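Local atomic coordinates of SeviL (PDB entry 6LF2), a protein that binds the saccharides of GM1b and asialo-GM1 as an R-type lectin of the beta-trefoil fold. Residues Arg29-Gly37 / Asp108-Ala116; Met39-Phe47 / Tyr55-Lys63. One frame throughout, in Å; residues are numbered along the deposited sequence.

Interaction 1: Arg29-Gly37 / Asp108-Ala116; sequences RKDLGIFTG and DYNGGDLVA. With NGA (2-acetamido-2-deoxy-beta-D-galactopyranose), chain D; GAL (beta-D-galactopyranose), chain C.
Strand 31-35 meets the hairpin 108-116 at Gly-33, Ile-34 and Gly-112, its axis crossing strand 113-116 at 92° with a closest approach of 5.0 Å. In this beta-trefoil the contact joins a strand that carries Phe-35 of the glycan pocket to a hairpin far along the chain. Asn-110 to Asp-113 form the type II' turn, and its Gly-112 O accepts a hydrogen bond from Ile-34 N at 3.0 Å. The donor stands above the carbonyl plane, 41° out of it. A second link runs through a water that donates to Leu-32 O and accepts from Leu-114 N.

Apolar side chains fill in around these links. Ile-34 has CG1 anti to its backbone N (chi1 179°), which carries Ile-34 CD1 to within 4.0 Å of Tyr-109 CD2. Its other branch, CG2, touches Tyr-109 CB and the carbonyl oxygens of Gly-111 and Gly-112. Leu-114 reaches Ile-34 CB with CD2. With CD1 it meets Leu-32 CD1 at 4.1 Å, the two leucines crossing at about a right angle. Val-72 lies against both.

The sugar lies beyond this packing. Phe-35 starts its side chain away from the hairpin, and its CE1 is 3.5 Å from C4 of the chain C galactose. Arg-29 NH1 bonds NGA O4 at 2.9 Å and Asp-31 OD2 at 3.0 Å, the latter a salt bridge met on the anti side of the carboxylate.

Interaction 2: Met39-Phe47 / Tyr55-Lys63; sequences MYDDQIWSF and YYTIGRESK. With NGA (2-acetamido-2-deoxy-beta-D-galactopyranose), chain D; GAL (beta-D-galactopyranose), chain E.
Arg-60 lays its aliphatic chain over the face of the Trp-45 indole, within an antiparallel beta hairpin of the beta-trefoil. Its CD sits 3.8 Å from the centroid of the six-membered ring, 13° off the normal, a CH-pi contact. The chain bends at chi3, and the guanidinium stands nearly perpendicular to the indole, their planes 84° apart. This turn brings NH1 to Ile-44 O at 2.9 Å, in the carbonyl plane and close to the guanidinium plane. Asp-42 CA lies over one guanidinium face. Arg-60 NE bonds to Tyr-25 O, and Trp-45 NE1 to Ala-23 O, so both side chains are tied to strand 22-26.

Ile-58 comes at the indole obliquely, with CG2 3.5 Å from Trp-45 CE3. The strands are held by the hydrogen-bonded pair Ser-46 and Gly-59, which exchange two backbone bonds. Phe-47 and Ile-58 form the next, non-hydrogen-bonded pair. The first torsion of Phe-47 sets CG beside the carbonyl carbon, and this carries CZ to Tyr-56. The two rings are nearly parallel, with planes at 15°, but slid apart so that they barely overlap; Phe-47 CZ is 3.6 Å from Tyr-56 CG.

The 3-10 turn 41-43 leads from the hairpin to the sugar. Tyr-40 places one ring face against NGA, with NGA C3 over the centre. Asp-42 uses both carboxylate oxygens: NGA O6 donates to OD1 and NGA O4 to OD2, at 2.7 and 2.6 Å. Asn-26 ND2 also donates to OD2. NGA O6 accepts in turn from Gln-43 NE2 at 2.8 Å, in a nearly straight bond.

Overall arrangement
Both interactions end at the same NGA. Interaction 2 is nested in the chain loop closed by interaction 1 and lies nearer the centre of the chain. Six of its eleven touching residues are buried, against three of eight in interaction 1, where the 110-113 turn is exposed. Interaction 2 joins neighbouring strands in one hairpin by regular antiparallel pairing. Interaction 1 joins distant parts of the chain with one direct backbone bond, a water and small apolar contacts. At the sugar their chemistry is complementary: 29-37 brings a guanidinium and 39-47 a carboxylate and an amide, and both add an aromatic ring. They touch where Leu-32 CD1 packs on Trp-45 CH2 at 3.7 Å and where Phe-35 meets Tyr-40 and Gln-43.

Interaction 1: Arg29-Gly37 / Asp108-Ala116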
loop_
_atom_site.group_PDB
_atom_site.type_symbol
_atom_site.label_atom_id
_atom_site.label_comp_id
_atom_site.label_asym_id
_atom_site.label_seq_id
_atom_site.Cartn_x
_atom_site.Cartn_y
_atom_site.Cartn_z
ATOM N N ARG B 29 21.091 -9.010 4.554
ATOM C CA ARG B 29 21.865 -8.481 3.442
ATOM C C ARG B 29 22.421 -7.093 3.724
ATOM O O ARG B 29 23.127 -6.543 2.873
ATOM C CB ARG B 29 21.012 -8.430 2.168
ATOM C CG ARG B 29 20.503 -9.776 1.689
ATOM C CD ARG B 29 20.144 -9.737 0.203
ATOM N NE ARG B 29 19.284 -8.607 -0.144
ATOM C CZ ARG B 29 17.975 -8.560 0.089
ATOM N NH1 ARG B 29 17.276 -7.483 -0.256
ATOM N NH2 ARG B 29 17.368 -9.583 0.682
ATOM N N LYS B 30 22.109 -6.518 4.884
ATOM C CA LYS B 30 22.426 -5.126 5.183
ATOM C C LYS B 30 21.951 -4.223 4.050
ATOM O O LYS B 30 22.695 -3.389 3.532
ATOM C CB LYS B 30 23.924 -4.953 5.437
ATOM C CG LYS B 30 24.448 -5.836 6.550
ATOM C CD LYS B 30 23.702 -5.571 7.851
ATOM C CE LYS B 30 24.320 -6.351 9.007
ATOM N NZ LYS B 30 25.800 -6.166 9.073
ATOM N N ASP B 31 20.697 -4.425 3.638
ATOM C CA ASP B 31 20.159 -3.814 2.426
ATOM C C ASP B 31 18.978 -2.915 2.772
ATOM O O ASP B 31 17.936 -3.397 3.229
ATOM C CB ASP B 31 19.741 -4.889 1.422
ATOM C CG ASP B 31 19.480 -4.326 0.040
ATOM O OD1 ASP B 31 19.783 -3.134 -0.164
ATOM O OD2 ASP B 31 18.984 -5.070 -0.841
ATOM N N LEU B 32 19.140 -1.614 2.552
ATOM C CA LEU B 32 18.071 -0.635 2.696
ATOM C C LEU B 32 17.757 -0.065 1.321
ATOM O O LEU B 32 18.672 0.346 0.607
ATOM C CB LEU B 32 18.489 0.492 3.642
ATOM C CG LEU B 32 17.492 1.630 3.860
ATOM C CD1 LEU B 32 16.294 1.164 4.665
ATOM C CD2 LEU B 32 18.180 2.802 4.575
ATOM N N GLY B 33 16.484 -0.051 0.938
ATOM C CA GLY B 33 16.154 0.412 -0.395
ATOM C C GLY B 33 14.661 0.529 -0.628
ATOM O O GLY B 33 13.872 0.567 0.314
ATOM N N ILE B 34 14.294 0.623 -1.907
ATOM C CA ILE B 34 12.898 0.629 -2.343
ATOM C C ILE B 34 12.729 -0.429 -3.434
ATOM O O ILE B 34 13.586 -0.582 -4.312
ATOM C CB ILE B 34 12.463 2.035 -2.827
ATOM C CG1 ILE B 34 11.011 2.035 -3.313
ATOM C CG2 ILE B 34 13.394 2.561 -3.918
ATOM C CD1 ILE B 34 10.515 3.428 -3.727
ATOM N N PHE B 35 11.642 -1.195 -3.355
ATOM C CA PHE B 35 11.399 -2.301 -4.276
ATOM C C PHE B 35 9.979 -2.205 -4.829
ATOM O O PHE B 35 9.043 -1.914 -4.082
ATOM C CB PHE B 35 11.611 -3.647 -3.558
ATOM C CG PHE B 35 11.370 -4.840 -4.434
ATOM C CD1 PHE B 35 12.116 -5.027 -5.579
ATOM C CD2 PHE B 35 10.391 -5.775 -4.108
ATOM C CE1 PHE B 35 11.902 -6.122 -6.390
ATOM C CE2 PHE B 35 10.166 -6.876 -4.922
ATOM C CZ PHE B 35 10.924 -7.054 -6.055
ATOM N N THR B 36 9.811 -2.433 -6.140
ATOM C CA THR B 36 8.516 -2.191 -6.781
ATOM C C THR B 36 7.719 -3.446 -7.118
ATOM O O THR B 36 6.632 -3.319 -7.690
ATOM C CB THR B 36 8.685 -1.370 -8.061
ATOM O OG1 THR B 36 9.532 -2.083 -8.967
ATOM C CG2 THR B 36 9.287 -0.009 -7.744
ATOM N N GLY B 37 8.203 -4.636 -6.783
ATOM C CA GLY B 37 7.491 -5.855 -7.130
ATOM C C GLY B 37 6.778 -6.522 -5.967
ATOM O O GLY B 37 6.042 -5.865 -5.228
ATOM N N ASP B 108 13.136 10.443 -0.249
ATOM C CA ASP B 108 12.972 10.356 -1.693
ATOM C C ASP B 108 13.632 9.056 -2.132
ATOM O O ASP B 108 14.113 8.275 -1.300
ATOM C CB ASP B 108 13.586 11.597 -2.363
ATOM C CG ASP B 108 13.040 11.873 -3.756
ATOM O OD1 ASP B 108 12.546 10.952 -4.443
ATOM O OD2 ASP B 108 13.134 13.046 -4.177
ATOM N N TYR B 109 13.672 8.815 -3.440
ATOM C CA TYR B 109 14.397 7.657 -3.933
ATOM C C TYR B 109 15.162 8.025 -5.196
ATOM O O TYR B 109 14.857 9.006 -5.882
ATOM C CB TYR B 109 13.464 6.447 -4.174
ATOM C CG TYR B 109 12.466 6.618 -5.309
ATOM C CD1 TYR B 109 12.804 6.280 -6.615
ATOM C CD2 TYR B 109 11.185 7.104 -5.070
ATOM C CE1 TYR B 109 11.906 6.440 -7.654
ATOM C CE2 TYR B 109 10.281 7.266 -6.105
ATOM C CZ TYR B 109 10.647 6.930 -7.393
ATOM O OH TYR B 109 9.754 7.082 -8.433
ATOM N N ASN B 110 16.198 7.236 -5.469
ATOM C CA ASN B 110 16.951 7.318 -6.718
ATOM C C ASN B 110 17.294 5.894 -7.124
ATOM O O ASN B 110 18.103 5.240 -6.458
ATOM C CB ASN B 110 18.217 8.154 -6.550
ATOM C CG ASN B 110 18.957 8.341 -7.855
ATOM O OD1 ASN B 110 18.777 9.346 -8.540
ATOM N ND2 ASN B 110 19.778 7.364 -8.217
ATOM N N GLY B 111 16.684 5.406 -8.202
ATOM C CA GLY B 111 16.840 3.995 -8.520
ATOM C C GLY B 111 16.272 3.161 -7.389
ATOM O O GLY B 111 15.149 3.388 -6.926
ATOM N N GLY B 112 17.055 2.198 -6.913
ATOM C CA GLY B 112 16.663 1.397 -5.771
ATOM C C GLY B 112 17.050 1.947 -4.419
ATOM O O GLY B 112 16.769 1.307 -3.401
ATOM N N ASP B 113 17.678 3.120 -4.364
ATOM C CA ASP B 113 18.187 3.684 -3.119
ATOM C C ASP B 113 17.201 4.678 -2.518
ATOM O O ASP B 113 16.541 5.429 -3.242
ATOM C CB ASP B 113 19.531 4.382 -3.356
ATOM C CG ASP B 113 20.636 3.410 -3.718
ATOM O OD1 ASP B 113 20.677 2.312 -3.126
ATOM O OD2 ASP B 113 21.468 3.739 -4.593
ATOM N N LEU B 114 17.114 4.685 -1.189
ATOM C CA LEU B 114 16.475 5.781 -0.475
ATOM C C LEU B 114 17.461 6.932 -0.320
ATOM O O LEU B 114 18.639 6.723 -0.006
ATOM C CB LEU B 114 15.985 5.336 0.902
ATOM C CG LEU B 114 14.903 4.255 0.951
ATOM C CD1 LEU B 114 14.489 4.006 2.397
ATOM C CD2 LEU B 114 13.712 4.676 0.114
ATOM N N VAL B 115 16.982 8.149 -0.577
ATOM C CA VAL B 115 17.770 9.367 -0.469
ATOM C C VAL B 115 16.906 10.435 0.194
ATOM O O VAL B 115 15.750 10.193 0.554
ATOM C CB VAL B 115 18.290 9.852 -1.840
ATOM C CG1 VAL B 115 19.122 8.787 -2.519
ATOM C CG2 VAL B 115 17.129 10.272 -2.734
ATOM N N ALA B 116 17.473 11.629 0.368
ATOM C CA ALA B 116 16.728 12.741 0.936
ATOM C C ALA B 116 17.039 14.000 0.143
ATOM O O ALA B 116 18.181 14.204 -0.277
ATOM C CB ALA B 116 17.055 12.948 2.424
HETATM C C1 NGA D . 14.415 -8.813 -3.048
HETATM C C2 NGA D . 15.010 -9.793 -2.037
HETATM C C3 NGA D . 14.046 -10.044 -0.884
HETATM C C4 NGA D . 13.532 -8.720 -0.318
HETATM C C5 NGA D . 13.051 -7.789 -1.431
HETATM C C6 NGA D . 12.636 -6.420 -0.894
HETATM C C7 NGA D . 16.675 -11.442 -2.708
HETATM C C8 NGA D . 16.929 -12.883 -3.043
HETATM N N2 NGA D . 15.402 -11.036 -2.685
HETATM O O3 NGA D . 14.753 -10.716 0.139
HETATM O O4 NGA D . 14.570 -8.085 0.409
HETATM O O5 NGA D . 14.092 -7.614 -2.364
HETATM O O6 NGA D . 11.457 -6.505 -0.137
HETATM O O7 NGA D . 17.622 -10.690 -2.479
HETATM C C1 GAL C . 16.721 -7.488 -7.199
HETATM C C2 GAL C . 15.988 -8.825 -6.986
HETATM C C3 GAL C . 14.607 -8.592 -6.382
HETATM C C4 GAL C . 14.740 -7.787 -5.088
HETATM C C5 GAL C . 15.557 -6.523 -5.374
HETATM C C6 GAL C . 15.861 -5.633 -4.163
HETATM O O2 GAL C . 15.800 -9.522 -8.209
HETATM O O3 GAL C . 13.966 -9.812 -6.063
HETATM O O4 GAL C . 15.369 -8.567 -4.096
HETATM O O5 GAL C . 16.826 -6.823 -5.954
HETATM O O6 GAL C . 16.550 -4.466 -4.590
HETATM O O HOH W 1 18.890 3.048 0.296
#

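Interaction 2: Met39-Phe47 / Tyr55-Lys63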
loop_
_atom_site.group_PDB
_atom_site.type_symbol
_atom_site.label_atom_id
_atom_site.label_comp_id
_atom_site.label_asym_id
_atom_site.label_seq_id
_atom_site.Cartn_x
_atom_site.Cartn_y
_atom_site.Cartn_z
ATOM N N MET B 39 5.409 -8.108 -2.579
ATOM C CA MET B 39 5.370 -7.649 -1.195
ATOM C C MET B 39 6.028 -8.691 -0.294
ATOM O O MET B 39 5.651 -9.870 -0.306
ATOM C CB MET B 39 3.922 -7.374 -0.784
ATOM C CG MET B 39 3.240 -6.352 -1.708
ATOM S SD MET B 39 1.587 -5.822 -1.206
ATOM C CE MET B 39 1.949 -4.972 0.328
ATOM N N TYR B 40 7.042 -8.262 0.442
ATOM C CA TYR B 40 7.792 -9.105 1.356
ATOM C C TYR B 40 7.706 -8.552 2.770
ATOM O O TYR B 40 7.440 -7.364 2.981
ATOM C CB TYR B 40 9.261 -9.176 0.967
ATOM C CG TYR B 40 9.632 -9.959 -0.263
ATOM C CD1 TYR B 40 9.892 -11.323 -0.184
ATOM C CD2 TYR B 40 9.817 -9.323 -1.487
ATOM C CE1 TYR B 40 10.286 -12.042 -1.301
ATOM C CE2 TYR B 40 10.211 -10.029 -2.605
ATOM C CZ TYR B 40 10.441 -11.389 -2.507
ATOM O OH TYR B 40 10.824 -12.098 -3.611
ATOM N N ASP B 41 8.019 -9.428 3.733
ATOM C CA ASP B 41 7.954 -9.080 5.150
ATOM C C ASP B 41 8.902 -7.952 5.528
ATOM O O ASP B 41 8.621 -7.208 6.478
ATOM C CB ASP B 41 8.281 -10.302 6.009
ATOM C CG ASP B 41 7.083 -11.170 6.252
ATOM O OD1 ASP B 41 5.996 -10.825 5.739
ATOM O OD2 ASP B 41 7.227 -12.185 6.967
ATOM N N ASP B 42 10.032 -7.819 4.833
ATOM C CA ASP B 42 10.973 -6.777 5.213
ATOM C C ASP B 42 10.546 -5.396 4.717
ATOM O O ASP B 42 11.290 -4.426 4.893
ATOM C CB ASP B 42 12.400 -7.128 4.758
ATOM C CG ASP B 42 12.553 -7.251 3.245
ATOM O OD1 ASP B 42 11.593 -6.987 2.492
ATOM O OD2 ASP B 42 13.665 -7.614 2.807
ATOM N N GLN B 43 9.356 -5.286 4.134
ATOM C CA GLN B 43 8.762 -3.998 3.810
ATOM C C GLN B 43 7.825 -3.502 4.901
ATOM O O GLN B 43 7.197 -2.452 4.730
ATOM C CB GLN B 43 8.008 -4.097 2.466
ATOM C CG GLN B 43 8.922 -4.476 1.295
ATOM C CD GLN B 43 8.153 -5.063 0.126
ATOM O OE1 GLN B 43 6.934 -4.904 0.027
ATOM N NE2 GLN B 43 8.852 -5.775 -0.741
ATOM N N ILE B 44 7.704 -4.224 6.016
ATOM C CA ILE B 44 6.829 -3.827 7.114
ATOM C C ILE B 44 7.655 -3.087 8.155
ATOM O O ILE B 44 8.656 -3.621 8.657
ATOM C CB ILE B 44 6.126 -5.039 7.739
ATOM C CG1 ILE B 44 5.343 -5.784 6.649
ATOM C CG2 ILE B 44 5.203 -4.590 8.865
ATOM C CD1 ILE B 44 4.591 -7.007 7.143
ATOM N N TRP B 45 7.217 -1.873 8.496
ATOM C CA TRP B 45 7.929 -1.000 9.422
ATOM C C TRP B 45 7.105 -0.744 10.672
ATOM O O TRP B 45 5.871 -0.758 10.640
ATOM C CB TRP B 45 8.266 0.360 8.780
ATOM C CG TRP B 45 9.116 0.258 7.555
ATOM C CD1 TRP B 45 8.696 -0.076 6.298
ATOM C CD2 TRP B 45 10.534 0.497 7.448
ATOM N NE1 TRP B 45 9.749 -0.068 5.430
ATOM C CE2 TRP B 45 10.891 0.278 6.100
ATOM C CE3 TRP B 45 11.534 0.865 8.358
ATOM C CZ2 TRP B 45 12.199 0.419 5.633
ATOM C CZ3 TRP B 45 12.840 1.003 7.890
ATOM C CH2 TRP B 45 13.160 0.784 6.543
ATOM N N SER B 46 7.805 -0.471 11.776
ATOM C CA SER B 46 7.171 0.052 12.979
ATOM C C SER B 46 7.099 1.571 12.875
ATOM O O SER B 46 8.132 2.237 12.752
ATOM C CB SER B 46 7.939 -0.349 14.238
ATOM O OG SER B 46 7.810 -1.741 14.492
ATOM N N PHE B 47 5.884 2.107 12.912
ATOM C CA PHE B 47 5.652 3.545 12.922
ATOM C C PHE B 47 5.468 3.968 14.377
ATOM O O PHE B 47 4.593 3.438 15.070
ATOM C CB PHE B 47 4.433 3.885 12.065
ATOM C CG PHE B 47 4.230 5.353 11.860
ATOM C CD1 PHE B 47 5.073 6.071 11.038
ATOM C CD2 PHE B 47 3.195 6.014 12.496
ATOM C CE1 PHE B 47 4.886 7.437 10.845
ATOM C CE2 PHE B 47 3.002 7.369 12.308
ATOM C CZ PHE B 47 3.848 8.077 11.474
ATOM N N TYR B 55 6.773 14.683 15.991
ATOM C CA TYR B 55 7.771 13.925 15.251
ATOM C C TYR B 55 7.628 12.435 15.522
ATOM O O TYR B 55 7.224 12.011 16.613
ATOM C CB TYR B 55 9.204 14.372 15.594
ATOM C CG TYR B 55 9.497 15.757 15.086
ATOM C CD1 TYR B 55 9.909 15.960 13.776
ATOM C CD2 TYR B 55 9.323 16.864 15.900
ATOM C CE1 TYR B 55 10.148 17.230 13.288
ATOM C CE2 TYR B 55 9.566 18.142 15.423
ATOM C CZ TYR B 55 9.983 18.313 14.115
ATOM O OH TYR B 55 10.231 19.577 13.626
ATOM N N TYR B 56 7.997 11.654 14.511
ATOM C CA TYR B 56 7.813 10.211 14.495
ATOM C C TYR B 56 9.133 9.540 14.138
ATOM O O TYR B 56 10.002 10.142 13.504
ATOM C CB TYR B 56 6.676 9.818 13.489
ATOM C CG TYR B 56 5.326 10.303 13.959
ATOM C CD1 TYR B 56 4.555 9.529 14.816
ATOM C CD2 TYR B 56 4.847 11.559 13.602
ATOM C CE1 TYR B 56 3.334 9.974 15.288
ATOM C CE2 TYR B 56 3.613 12.017 14.071
ATOM C CZ TYR B 56 2.863 11.217 14.917
ATOM O OH TYR B 56 1.636 11.642 15.402
ATOM N N THR B 57 9.302 8.291 14.578
ATOM C CA THR B 57 10.408 7.478 14.095
ATOM C C THR B 57 9.864 6.287 13.304
ATOM O O THR B 57 8.690 5.907 13.423
ATOM C CB THR B 57 11.316 7.004 15.243
ATOM O OG1 THR B 57 10.539 6.336 16.243
ATOM C CG2 THR B 57 12.031 8.192 15.889
ATOM N N ILE B 58 10.741 5.723 12.477
ATOM C CA ILE B 58 10.417 4.671 11.510
ATOM C C ILE B 58 11.420 3.536 11.716
ATOM O O ILE B 58 12.606 3.684 11.391
ATOM C CB ILE B 58 10.466 5.202 10.069
ATOM C CG1 ILE B 58 9.443 6.328 9.897
ATOM C CG2 ILE B 58 10.212 4.075 9.064
ATOM C CD1 ILE B 58 9.565 7.093 8.579
ATOM N N GLY B 59 10.955 2.407 12.249
ATOM C CA GLY B 59 11.843 1.368 12.743
ATOM C C GLY B 59 11.685 0.031 12.044
ATOM O O GLY B 59 10.593 -0.336 11.611
ATOM N N ARG B 60 12.796 -0.697 11.949
ATOM C CA ARG B 60 12.808 -2.103 11.560
ATOM C C ARG B 60 14.010 -2.768 12.214
ATOM O O ARG B 60 15.077 -2.160 12.308
ATOM C CB ARG B 60 12.887 -2.290 10.036
ATOM C CG ARG B 60 11.545 -2.505 9.361
ATOM C CD ARG B 60 11.710 -3.029 7.940
ATOM N NE ARG B 60 12.462 -4.285 7.854
ATOM C CZ ARG B 60 12.002 -5.477 8.233
ATOM N NH1 ARG B 60 10.792 -5.599 8.757
ATOM N NH2 ARG B 60 12.774 -6.546 8.106
ATOM N N GLU B 61 13.833 -4.014 12.661
ATOM C CA GLU B 61 14.945 -4.815 13.176
ATOM C C GLU B 61 15.687 -4.092 14.300
ATOM O O GLU B 61 16.916 -4.113 14.361
ATOM C CB GLU B 61 15.914 -5.196 12.055
ATOM C CG GLU B 61 15.335 -6.138 11.002
ATOM C CD GLU B 61 15.428 -7.607 11.415
ATOM O OE1 GLU B 61 15.627 -7.877 12.620
ATOM O OE2 GLU B 61 15.306 -8.491 10.538
ATOM N N SER B 62 14.933 -3.446 15.188
ATOM C CA SER B 62 15.453 -2.719 16.344
ATOM C C SER B 62 16.317 -1.528 15.959
ATOM O O SER B 62 17.035 -0.989 16.820
ATOM C CB SER B 62 16.243 -3.645 17.278
ATOM O OG SER B 62 15.400 -4.644 17.834
ATOM N N LYS B 63 16.267 -1.093 14.699
ATOM C CA LYS B 63 16.977 0.090 14.236
ATOM C C LYS B 63 15.978 1.149 13.775
ATOM O O LYS B 63 14.771 0.910 13.699
ATOM C CB LYS B 63 17.950 -0.246 13.097
ATOM C CG LYS B 63 18.918 -1.390 13.374
ATOM C CD LYS B 63 19.876 -1.548 12.206
ATOM C CE LYS B 63 20.648 -2.855 12.250
ATOM N NZ LYS B 63 21.628 -2.914 13.372
HETATM C C1 NGA D . 14.415 -8.813 -3.048
HETATM C C2 NGA D . 15.010 -9.793 -2.037
HETATM C C3 NGA D . 14.046 -10.044 -0.884
HETATM C C4 NGA D . 13.532 -8.720 -0.318
HETATM C C5 NGA D . 13.051 -7.789 -1.431
HETATM C C6 NGA D . 12.636 -6.420 -0.894
HETATM C C7 NGA D . 16.675 -11.442 -2.708
HETATM C C8 NGA D . 16.929 -12.883 -3.043
HETATM N N2 NGA D . 15.402 -11.036 -2.685
HETATM O O3 NGA D . 14.753 -10.716 0.139
HETATM O O4 NGA D . 14.570 -8.085 0.409
HETATM O O5 NGA D . 14.092 -7.614 -2.364
HETATM O O6 NGA D . 11.457 -6.505 -0.137
HETATM O O7 NGA D . 17.622 -10.690 -2.479
HETATM C C1 GAL E . 13.964 -11.651 0.891
HETATM C C2 GAL E . 14.945 -12.683 1.485
HETATM C C3 GAL E . 14.233 -13.663 2.416
HETATM C C4 GAL E . 13.499 -12.869 3.522
HETATM C C5 GAL E . 12.564 -11.872 2.816
HETATM C C6 GAL E . 11.822 -10.924 3.724
HETATM O O2 GAL E . 15.606 -13.436 0.463
HETATM O O3 GAL E . 15.158 -14.572 3.017
HETATM O O4 GAL E . 14.424 -12.169 4.399
HETATM O O5 GAL E . 13.293 -11.020 1.920
HETATM O O6 GAL E . 10.829 -11.595 4.436
#